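Local coordinates for ORF10 (Moritella marina, PDB 6RIW), which forms the ketosynthase and chain length factor didomain of a polyunsaturated fatty acid synthase, which probably takes part in condensing acyl chains during lipid synthesis, at residues D548-D562 with N635-I649. Residues are numbered along the deposited sequence; the frame is centred on the assembly and turned at random.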
ATOM      1  N   ASP A 548     -20.070   9.861  -7.253  1.00 36.32           N
ATOM      2  CA  ASP A 548     -18.681  10.007  -7.685  1.00 34.32           C
ATOM      3  C   ASP A 548     -17.809  10.644  -6.595  1.00 32.30           C
ATOM      4  O   ASP A 548     -16.835  11.326  -6.886  1.00 33.39           O
ATOM      5  CB  ASP A 548     -18.592  10.841  -8.965  1.00 31.77           C
ATOM      6  CG  ASP A 548     -17.296  10.602  -9.723  1.00 36.80           C
ATOM      7  OD1 ASP A 548     -16.582   9.641  -9.361  1.00 37.63           O
ATOM      8  OD2 ASP A 548     -16.994  11.358 -10.673  1.00 41.24           O
ATOM      9  N   CYS A 549     -18.166  10.405  -5.343  1.00 29.36           N
ATOM     10  CA  CYS A 549     -17.450  10.967  -4.212  1.00 27.74           C
ATOM     11  C   CYS A 549     -16.242  10.099  -3.871  1.00 25.61           C
ATOM     12  O   CYS A 549     -16.241   8.889  -4.115  1.00 28.07           O
ATOM     13  CB  CYS A 549     -18.383  11.068  -3.009  1.00 32.89           C
ATOM     14  SG  CYS A 549     -17.778  12.099  -1.673  1.00 39.62           S
ATOM     15  N   LEU A 550     -15.211  10.724  -3.306  1.00 24.45           N
ATOM     16  CA  LEU A 550     -14.063   9.963  -2.818  1.00 19.48           C
ATOM     17  C   LEU A 550     -14.427   9.212  -1.537  1.00 18.36           C
ATOM     18  O   LEU A 550     -15.217   9.687  -0.722  1.00 21.28           O
ATOM     19  CB  LEU A 550     -12.871  10.885  -2.548  1.00 19.69           C
ATOM     20  CG  LEU A 550     -12.509  11.957  -3.579  1.00 23.92           C
ATOM     21  CD1 LEU A 550     -11.184  12.599  -3.165  1.00 24.94           C
ATOM     22  CD2 LEU A 550     -12.397  11.361  -4.977  1.00 23.00           C
ATOM     23  N   ILE A 551     -13.832   8.034  -1.346  1.00 18.27           N
ATOM     24  CA  ILE A 551     -14.169   7.238  -0.165  1.00 16.25           C
ATOM     25  C   ILE A 551     -13.680   7.955   1.096  1.00 14.43           C
ATOM     26  O   ILE A 551     -12.725   8.751   1.040  1.00 15.51           O
ATOM     27  CB  ILE A 551     -13.599   5.806  -0.253  1.00 16.63           C
ATOM     28  CG1 ILE A 551     -12.057   5.805  -0.289  1.00 16.86           C
ATOM     29  CG2 ILE A 551     -14.192   5.061  -1.458  1.00 16.60           C
ATOM     30  CD1 ILE A 551     -11.424   4.410   0.059  1.00 15.53           C
ATOM     31  N   PRO A 552     -14.300   7.700   2.248  1.00 13.90           N
ATOM     32  CA  PRO A 552     -13.907   8.418   3.477  1.00 17.27           C
ATOM     33  C   PRO A 552     -12.469   8.201   3.900  1.00 16.20           C
ATOM     34  O   PRO A 552     -11.896   9.115   4.498  1.00 17.91           O
ATOM     35  CB  PRO A 552     -14.893   7.875   4.524  1.00 16.06           C
ATOM     36  CG  PRO A 552     -16.097   7.478   3.724  1.00 20.43           C
ATOM     37  CD  PRO A 552     -15.564   6.956   2.417  1.00 17.35           C
ATOM     38  N   GLN A 553     -11.844   7.048   3.593  1.00 14.97           N
ATOM     39  CA  GLN A 553     -10.428   6.874   3.949  1.00 15.70           C
ATOM     40  C   GLN A 553      -9.572   8.022   3.405  1.00 18.11           C
ATOM     41  O   GLN A 553      -8.710   8.568   4.109  1.00 15.65           O
ATOM     42  CB  GLN A 553      -9.895   5.526   3.432  1.00 16.93           C
ATOM     43  CG  GLN A 553      -8.429   5.227   3.894  1.00 19.73           C
ATOM     44  CD  GLN A 553      -7.783   4.048   3.178  1.00 18.26           C
ATOM     45  OE1 GLN A 553      -7.807   3.959   1.947  1.00 20.54           O
ATOM     46  NE2 GLN A 553      -7.172   3.144   3.948  1.00 21.02           N
ATOM     47  N   GLN A 554      -9.805   8.411   2.153  1.00 13.20           N
ATOM     48  CA  GLN A 554      -8.996   9.475   1.564  1.00 15.62           C
ATOM     49  C   GLN A 554      -9.423  10.851   2.067  1.00 17.88           C
ATOM     50  O   GLN A 554      -8.571  11.696   2.358  1.00 17.38           O
ATOM     51  CB  GLN A 554      -9.061   9.387   0.041  1.00 17.44           C
ATOM     52  CG  GLN A 554      -8.431   8.073  -0.478  1.00 18.28           C
ATOM     53  CD  GLN A 554      -7.733   8.214  -1.840  1.00 18.30           C
ATOM     54  OE1 GLN A 554      -7.902   9.214  -2.551  1.00 20.79           O
ATOM     55  NE2 GLN A 554      -6.939   7.195  -2.205  1.00 17.19           N
ATOM     56  N   LEU A 555     -10.728  11.088   2.224  1.00 14.50           N
ATOM     57  CA  LEU A 555     -11.166  12.401   2.702  1.00 17.55           C
ATOM     58  C   LEU A 555     -10.683  12.667   4.124  1.00 17.07           C
ATOM     59  O   LEU A 555     -10.256  13.782   4.447  1.00 17.14           O
ATOM     60  CB  LEU A 555     -12.691  12.495   2.640  1.00 18.03           C
ATOM     61  CG  LEU A 555     -13.235  12.454   1.214  1.00 19.40           C
ATOM     62  CD1 LEU A 555     -14.727  12.224   1.216  1.00 22.94           C
ATOM     63  CD2 LEU A 555     -12.884  13.738   0.506  1.00 25.95           C
ATOM     64  N   MET A 556     -10.770  11.657   4.995  1.00 16.26           N
ATOM     65  CA  MET A 556     -10.312  11.825   6.372  1.00 15.02           C
ATOM     66  C   MET A 556      -8.830  12.148   6.428  1.00 18.06           C
ATOM     67  O   MET A 556      -8.416  13.024   7.199  1.00 17.27           O
ATOM     68  CB  MET A 556     -10.585  10.570   7.196  1.00 19.06           C
ATOM     69  CG  MET A 556     -12.036  10.307   7.450  1.00 23.62           C
ATOM     70  SD  MET A 556     -12.573  11.076   8.984  1.00 35.76           S
ATOM     71  CE  MET A 556     -11.700  10.085  10.195  1.00 20.83           C
ATOM     72  N   MET A 557      -8.010  11.423   5.646  1.00 17.11           N
ATOM     73  CA  MET A 557      -6.570  11.671   5.635  1.00 15.11           C
ATOM     74  C   MET A 557      -6.270  13.071   5.111  1.00 16.01           C
ATOM     75  O   MET A 557      -5.395  13.775   5.633  1.00 15.58           O
ATOM     76  CB  MET A 557      -5.854  10.621   4.771  1.00 14.51           C
ATOM     77  CG  MET A 557      -4.386  10.972   4.452  1.00 18.30           C
ATOM     78  SD  MET A 557      -4.198  11.895   2.886  1.00 24.28           S
ATOM     79  CE  MET A 557      -2.579  12.635   3.120  1.00 20.29           C
ATOM     80  N   MET A 558      -6.987  13.491   4.078  1.00 13.58           N
ATOM     81  CA  MET A 558      -6.694  14.782   3.464  1.00 16.39           C
ATOM     82  C   MET A 558      -6.977  15.920   4.429  1.00 15.71           C
ATOM     83  O   MET A 558      -6.213  16.890   4.502  1.00 15.11           O
ATOM     84  CB  MET A 558      -7.519  14.944   2.187  1.00 16.53           C
ATOM     85  CG  MET A 558      -7.000  14.096   1.035  1.00 20.10           C
ATOM     86  SD  MET A 558      -8.367  13.740  -0.088  1.00 31.05           S
ATOM     87  CE  MET A 558      -8.433  15.313  -0.929  1.00 26.34           C
ATOM     88  N   GLN A 559      -8.084  15.823   5.172  1.00 16.07           N
ATOM     89  CA  GLN A 559      -8.449  16.887   6.102  1.00 16.12           C
ATOM     90  C   GLN A 559      -7.433  17.020   7.236  1.00 17.57           C
ATOM     91  O   GLN A 559      -7.016  18.136   7.566  1.00 16.66           O
ATOM     92  CB  GLN A 559      -9.844  16.639   6.666  1.00 20.21           C
ATOM     93  CG  GLN A 559     -10.364  17.752   7.524  1.00 24.74           C
ATOM     94  CD  GLN A 559     -11.875  17.727   7.618  1.00 32.35           C
ATOM     95  OE1 GLN A 559     -12.447  16.856   8.274  1.00 34.41           O
ATOM     96  NE2 GLN A 559     -12.529  18.672   6.940  1.00 33.20           N
ATOM     97  N   VAL A 560      -7.027  15.902   7.860  1.00 13.01           N
ATOM     98  CA  VAL A 560      -6.099  16.036   8.986  1.00 14.85           C
ATOM     99  C   VAL A 560      -4.723  16.472   8.499  1.00 14.46           C
ATOM    100  O   VAL A 560      -4.035  17.246   9.179  1.00 14.84           O
ATOM    101  CB  VAL A 560      -6.019  14.751   9.842  1.00 15.27           C
ATOM    102  CG1 VAL A 560      -7.365  14.442  10.502  1.00 15.45           C
ATOM    103  CG2 VAL A 560      -5.493  13.524   9.034  1.00 12.24           C
ATOM    104  N   ALA A 561      -4.295  15.992   7.326  1.00 12.07           N
ATOM    105  CA  ALA A 561      -2.985  16.379   6.802  1.00 12.72           C
ATOM    106  C   ALA A 561      -2.950  17.865   6.474  1.00 15.36           C
ATOM    107  O   ALA A 561      -1.978  18.561   6.795  1.00 14.30           O
ATOM    108  CB  ALA A 561      -2.633  15.574   5.542  1.00 13.50           C
ATOM    109  N   ASP A 562      -4.012  18.359   5.839  1.00 15.86           N
ATOM    110  CA  ASP A 562      -4.126  19.786   5.532  1.00 17.37           C
ATOM    111  C   ASP A 562      -4.058  20.626   6.801  1.00 16.67           C
ATOM    112  O   ASP A 562      -3.345  21.634   6.855  1.00 16.88           O
ATOM    113  CB  ASP A 562      -5.440  20.041   4.790  1.00 16.87           C
ATOM    114  CG  ASP A 562      -5.527  21.452   4.201  1.00 19.81           C
ATOM    115  OD1 ASP A 562      -4.576  21.894   3.526  1.00 21.34           O
ATOM    116  OD2 ASP A 562      -6.573  22.101   4.406  1.00 22.55           O
ATOM    117  N   ASN A 635     -13.896   9.315 -10.528  1.00 24.61           N
ATOM    118  CA  ASN A 635     -13.220   9.880  -9.365  1.00 24.11           C
ATOM    119  C   ASN A 635     -13.279   8.931  -8.181  1.00 22.75           C
ATOM    120  O   ASN A 635     -12.283   8.767  -7.461  1.00 19.98           O
ATOM    121  CB  ASN A 635     -13.825  11.234  -9.013  1.00 29.77           C
ATOM    122  CG  ASN A 635     -13.458  12.290 -10.030  1.00 32.40           C
ATOM    123  OD1 ASN A 635     -12.289  12.669 -10.141  1.00 32.40           O
ATOM    124  ND2 ASN A 635     -14.438  12.733 -10.814  1.00 31.56           N
ATOM    125  N   GLN A 636     -14.429   8.293  -7.966  1.00 20.96           N
ATOM    126  CA  GLN A 636     -14.522   7.344  -6.865  1.00 22.22           C
ATOM    127  C   GLN A 636     -13.459   6.258  -6.991  1.00 19.55           C
ATOM    128  O   GLN A 636     -12.819   5.893  -6.000  1.00 14.88           O
ATOM    129  CB  GLN A 636     -15.920   6.727  -6.791  1.00 24.22           C
ATOM    130  CG  GLN A 636     -16.135   5.907  -5.526  1.00 25.50           C
ATOM    131  CD  GLN A 636     -17.291   4.904  -5.627  1.00 35.20           C
ATOM    132  OE1 GLN A 636     -17.775   4.580  -6.718  1.00 39.85           O
ATOM    133  NE2 GLN A 636     -17.722   4.395  -4.477  1.00 37.95           N
ATOM    134  N   TYR A 637     -13.238   5.738  -8.199  1.00 17.31           N
ATOM    135  CA  TYR A 637     -12.240   4.674  -8.310  1.00 18.67           C
ATOM    136  C   TYR A 637     -10.818   5.182  -8.071  1.00 18.65           C
ATOM    137  O   TYR A 637      -9.990   4.429  -7.546  1.00 19.65           O
ATOM    138  CB  TYR A 637     -12.333   3.983  -9.665  1.00 18.93           C
ATOM    139  CG  TYR A 637     -12.241   2.460  -9.621  1.00 19.82           C
ATOM    140  CD1 TYR A 637     -11.031   1.808  -9.466  1.00 20.82           C
ATOM    141  CD2 TYR A 637     -13.382   1.686  -9.790  1.00 22.18           C
ATOM    142  CE1 TYR A 637     -10.964   0.391  -9.453  1.00 21.73           C
ATOM    143  CE2 TYR A 637     -13.331   0.305  -9.783  1.00 22.55           C
ATOM    144  CZ  TYR A 637     -12.134  -0.343  -9.611  1.00 23.46           C
ATOM    145  OH  TYR A 637     -12.153  -1.733  -9.612  1.00 23.47           O
ATOM    146  N   THR A 638     -10.498   6.439  -8.432  1.00 18.11           N
ATOM    147  CA  THR A 638      -9.167   6.950  -8.089  1.00 18.07           C
ATOM    148  C   THR A 638      -8.948   6.950  -6.576  1.00 17.48           C
ATOM    149  O   THR A 638      -7.806   6.815  -6.119  1.00 17.24           O
ATOM    150  CB  THR A 638      -8.922   8.376  -8.628  1.00 19.47           C
ATOM    151  OG1 THR A 638      -9.732   9.330  -7.916  1.00 19.93           O
ATOM    152  CG2 THR A 638      -9.203   8.461 -10.121  1.00 20.54           C
ATOM    153  N   SER A 639     -10.014   7.113  -5.791  1.00 16.34           N
ATOM    154  CA  SER A 639      -9.868   7.056  -4.342  1.00 16.74           C
ATOM    155  C   SER A 639      -9.758   5.628  -3.812  1.00 18.90           C
ATOM    156  O   SER A 639      -9.512   5.454  -2.615  1.00 17.13           O
ATOM    157  CB  SER A 639     -11.018   7.796  -3.630  1.00 17.04           C
ATOM    158  OG  SER A 639     -12.261   7.102  -3.686  1.00 17.17           O
ATOM    159  N   PHE A 640      -9.930   4.607  -4.659  1.00 16.19           N
ATOM    160  CA  PHE A 640      -9.592   3.251  -4.246  1.00 15.43           C
ATOM    161  C   PHE A 640      -8.084   3.011  -4.225  1.00 20.45           C
ATOM    162  O   PHE A 640      -7.646   1.974  -3.713  1.00 21.12           O
ATOM    163  CB  PHE A 640     -10.224   2.220  -5.196  1.00 15.57           C
ATOM    164  CG  PHE A 640     -11.734   2.148  -5.158  1.00 18.26           C
ATOM    165  CD1 PHE A 640     -12.495   2.939  -4.307  1.00 16.27           C
ATOM    166  CD2 PHE A 640     -12.396   1.258  -6.003  1.00 17.03           C
ATOM    167  CE1 PHE A 640     -13.896   2.833  -4.295  1.00 17.24           C
ATOM    168  CE2 PHE A 640     -13.773   1.148  -5.980  1.00 17.95           C
ATOM    169  CZ  PHE A 640     -14.523   1.953  -5.132  1.00 18.55           C
ATOM    170  N   ILE A 641      -7.287   3.925  -4.786  1.00 17.60           N
ATOM    171  CA  ILE A 641      -5.849   3.741  -4.991  1.00 17.60           C
ATOM    172  C   ILE A 641      -5.110   4.463  -3.866  1.00 19.38           C
ATOM    173  O   ILE A 641      -5.124   5.695  -3.798  1.00 17.60           O
ATOM    174  CB  ILE A 641      -5.423   4.278  -6.369  1.00 17.34           C
ATOM    175  CG1 ILE A 641      -6.274   3.635  -7.477  1.00 18.79           C
ATOM    176  CG2 ILE A 641      -3.937   4.073  -6.595  1.00 19.12           C
ATOM    177  CD1 ILE A 641      -6.175   4.323  -8.812  1.00 22.14           C
ATOM    178  N   GLY A 642      -4.430   3.709  -2.996  1.00 20.51           N
ATOM    179  CA  GLY A 642      -3.986   4.272  -1.729  1.00 18.58           C
ATOM    180  C   GLY A 642      -3.014   5.429  -1.866  1.00 16.74           C
ATOM    181  O   GLY A 642      -3.115   6.425  -1.139  1.00 20.42           O
ATOM    182  N   ASN A 643      -2.044   5.324  -2.789  1.00 16.75           N
ATOM    183  CA  ASN A 643      -1.038   6.379  -2.850  1.00 16.75           C
ATOM    184  C   ASN A 643      -1.626   7.702  -3.317  1.00 16.89           C
ATOM    185  O   ASN A 643      -1.011   8.755  -3.105  1.00 18.86           O
ATOM    186  CB  ASN A 643       0.130   5.985  -3.760  1.00 19.20           C
ATOM    187  CG  ASN A 643      -0.253   5.986  -5.231  1.00 21.24           C
ATOM    188  OD1 ASN A 643      -1.009   5.124  -5.674  1.00 22.71           O
ATOM    189  ND2 ASN A 643       0.269   6.953  -5.998  1.00 18.28           N
ATOM    190  N   ILE A 644      -2.808   7.681  -3.920  1.00 16.36           N
ATOM    191  CA  ILE A 644      -3.326   8.923  -4.475  1.00 16.40           C
ATOM    192  C   ILE A 644      -3.740   9.865  -3.358  1.00 16.73           C
ATOM    193  O   ILE A 644      -3.705  11.085  -3.531  1.00 16.34           O
ATOM    194  CB  ILE A 644      -4.468   8.635  -5.471  1.00 18.67           C
ATOM    195  CG1 ILE A 644      -3.901   7.846  -6.661  1.00 19.45           C
ATOM    196  CG2 ILE A 644      -5.111   9.947  -5.956  1.00 19.36           C
ATOM    197  CD1 ILE A 644      -4.870   7.656  -7.856  1.00 23.52           C
ATOM    198  N   MET A 645      -4.095   9.340  -2.181  1.00 15.73           N
ATOM    199  CA  MET A 645      -4.454  10.271  -1.115  1.00 18.61           C
ATOM    200  C   MET A 645      -3.255  11.116  -0.681  1.00 16.11           C
ATOM    201  O   MET A 645      -3.423  12.307  -0.372  1.00 18.16           O
ATOM    202  CB  MET A 645      -5.109   9.524   0.056  1.00 21.02           C
ATOM    203  CG  MET A 645      -4.212   8.718   0.959  1.00 18.10           C
ATOM    204  SD  MET A 645      -5.263   7.944   2.240  1.00 20.40           S
ATOM    205  CE  MET A 645      -4.867   6.232   1.936  1.00 20.48           C
ATOM    206  N   ALA A 646      -2.036  10.556  -0.713  1.00 14.34           N
ATOM    207  CA  ALA A 646      -0.851  11.378  -0.454  1.00 17.49           C
ATOM    208  C   ALA A 646      -0.646  12.400  -1.570  1.00 18.22           C
ATOM    209  O   ALA A 646      -0.358  13.576  -1.304  1.00 17.50           O
ATOM    210  CB  ALA A 646       0.397  10.494  -0.310  1.00 15.53           C
ATOM    211  N   SER A 647      -0.810  11.966  -2.822  1.00 14.82           N
ATOM    212  CA  SER A 647      -0.695  12.864  -3.979  1.00 20.35           C
ATOM    213  C   SER A 647      -1.677  14.019  -3.924  1.00 19.02           C
ATOM    214  O   SER A 647      -1.364  15.113  -4.407  1.00 19.37           O
ATOM    215  CB  SER A 647      -0.949  12.088  -5.273  1.00 19.04           C
ATOM    216  OG  SER A 647       0.118  11.200  -5.506  1.00 22.48           O
ATOM    217  N   ARG A 648      -2.874  13.798  -3.385  1.00 14.68           N
ATOM    218  CA  ARG A 648      -3.867  14.871  -3.384  1.00 19.25           C
ATOM    219  C   ARG A 648      -3.426  16.027  -2.497  1.00 20.58           C
ATOM    220  O   ARG A 648      -3.720  17.197  -2.802  1.00 19.24           O
ATOM    221  CB  ARG A 648      -5.226  14.349  -2.916  1.00 19.32           C
ATOM    222  CG  ARG A 648      -5.958  13.496  -3.947  1.00 20.50           C
ATOM    223  CD  ARG A 648      -7.326  13.098  -3.413  1.00 22.13           C
ATOM    224  NE  ARG A 648      -7.715  11.767  -3.867  1.00 23.60           N
ATOM    225  CZ  ARG A 648      -8.291  11.517  -5.041  1.00 23.93           C
ATOM    226  NH1 ARG A 648      -8.556  12.518  -5.884  1.00 23.60           N
ATOM    227  NH2 ARG A 648      -8.600  10.267  -5.371  1.00 21.80           N
ATOM    228  N   ILE A 649      -2.730  15.716  -1.401  1.00 17.09           N
ATOM    229  CA  ILE A 649      -2.170  16.761  -0.543  1.00 16.60           C
ATOM    230  C   ILE A 649      -1.023  17.470  -1.256  1.00 17.35           C
ATOM    231  O   ILE A 649      -0.962  18.707  -1.284  1.00 20.66           O
ATOM    232  CB  ILE A 649      -1.723  16.159   0.804  1.00 17.64           C
ATOM    233  CG1 ILE A 649      -2.946  15.897   1.679  1.00 18.55           C
ATOM    234  CG2 ILE A 649      -0.695  17.084   1.523  1.00 15.85           C
ATOM    235  CD1 ILE A 649      -3.737  17.183   2.021  1.00 24.06           C
TER
HETATM  236  O   HOH W   1      -7.364   4.764  -0.756  1.00 19.57           O
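Gln-554 presses into the hollow among Gly-642, Ile-644, Met-645 and Arg-648, one knob of a knobs-into-holes helix pair in the second ketosynthase-like unit, probably the chain length factor, of the thiolase-like fold. Helices 552-562 and 642-649 run in roughly the same direction, crossing at -32° with axes 9.4 Å apart. Ile-649 is the reciprocal knob, filling the hollow among Met-557, Met-558, Ala-561 and Asp-562, its CD1 resting 3.5 Å from Met-558 O. Met-557 and Met-645 interlock between the knobs, Met-557 SD 3.7 Å from Met-645 CG, and the pair packs on strands 576-581 and 687-694, where both methionines touch Val-580 and Val-693. With CG turned between the backbone N and the carbonyl carbon (chi1 75°), Met-645 lays its SD against Met-557 CB and its CE against the amide of Gln-553. The buried amide of Gln-554 is held at both ends: NE2 bonds weakly to Ile-641 O and donates to a water that in turn donates to Gln-553 OE1 and Ser-639 O, while OE1 takes two bonds from Arg-648. That guanidinium is sandwiched, Leu-550 CD1 over the centre of one face and Ile-644 CG2 toward the rim of the other, and its NH2 also reaches Thr-638 OG1. Cutting Arg-648 back to an alanine is likely to leave Gln-554 OE1 without both its donors and open a gap between Leu-550 and Met-558. Ahead of the crossing pair, Ile-551, at the N-cap position, donates its backbone N-H to Ser-639 OG (N to OG 3.0 Å) and sets CG2 at the edge of the Phe-640 ring. Asp-548 meets the short helix 635-638: OD1 accepts from Gln-636 N, and OD2 is met from above the carboxylate plane by Asn-635 ND2 at 2.9 Å.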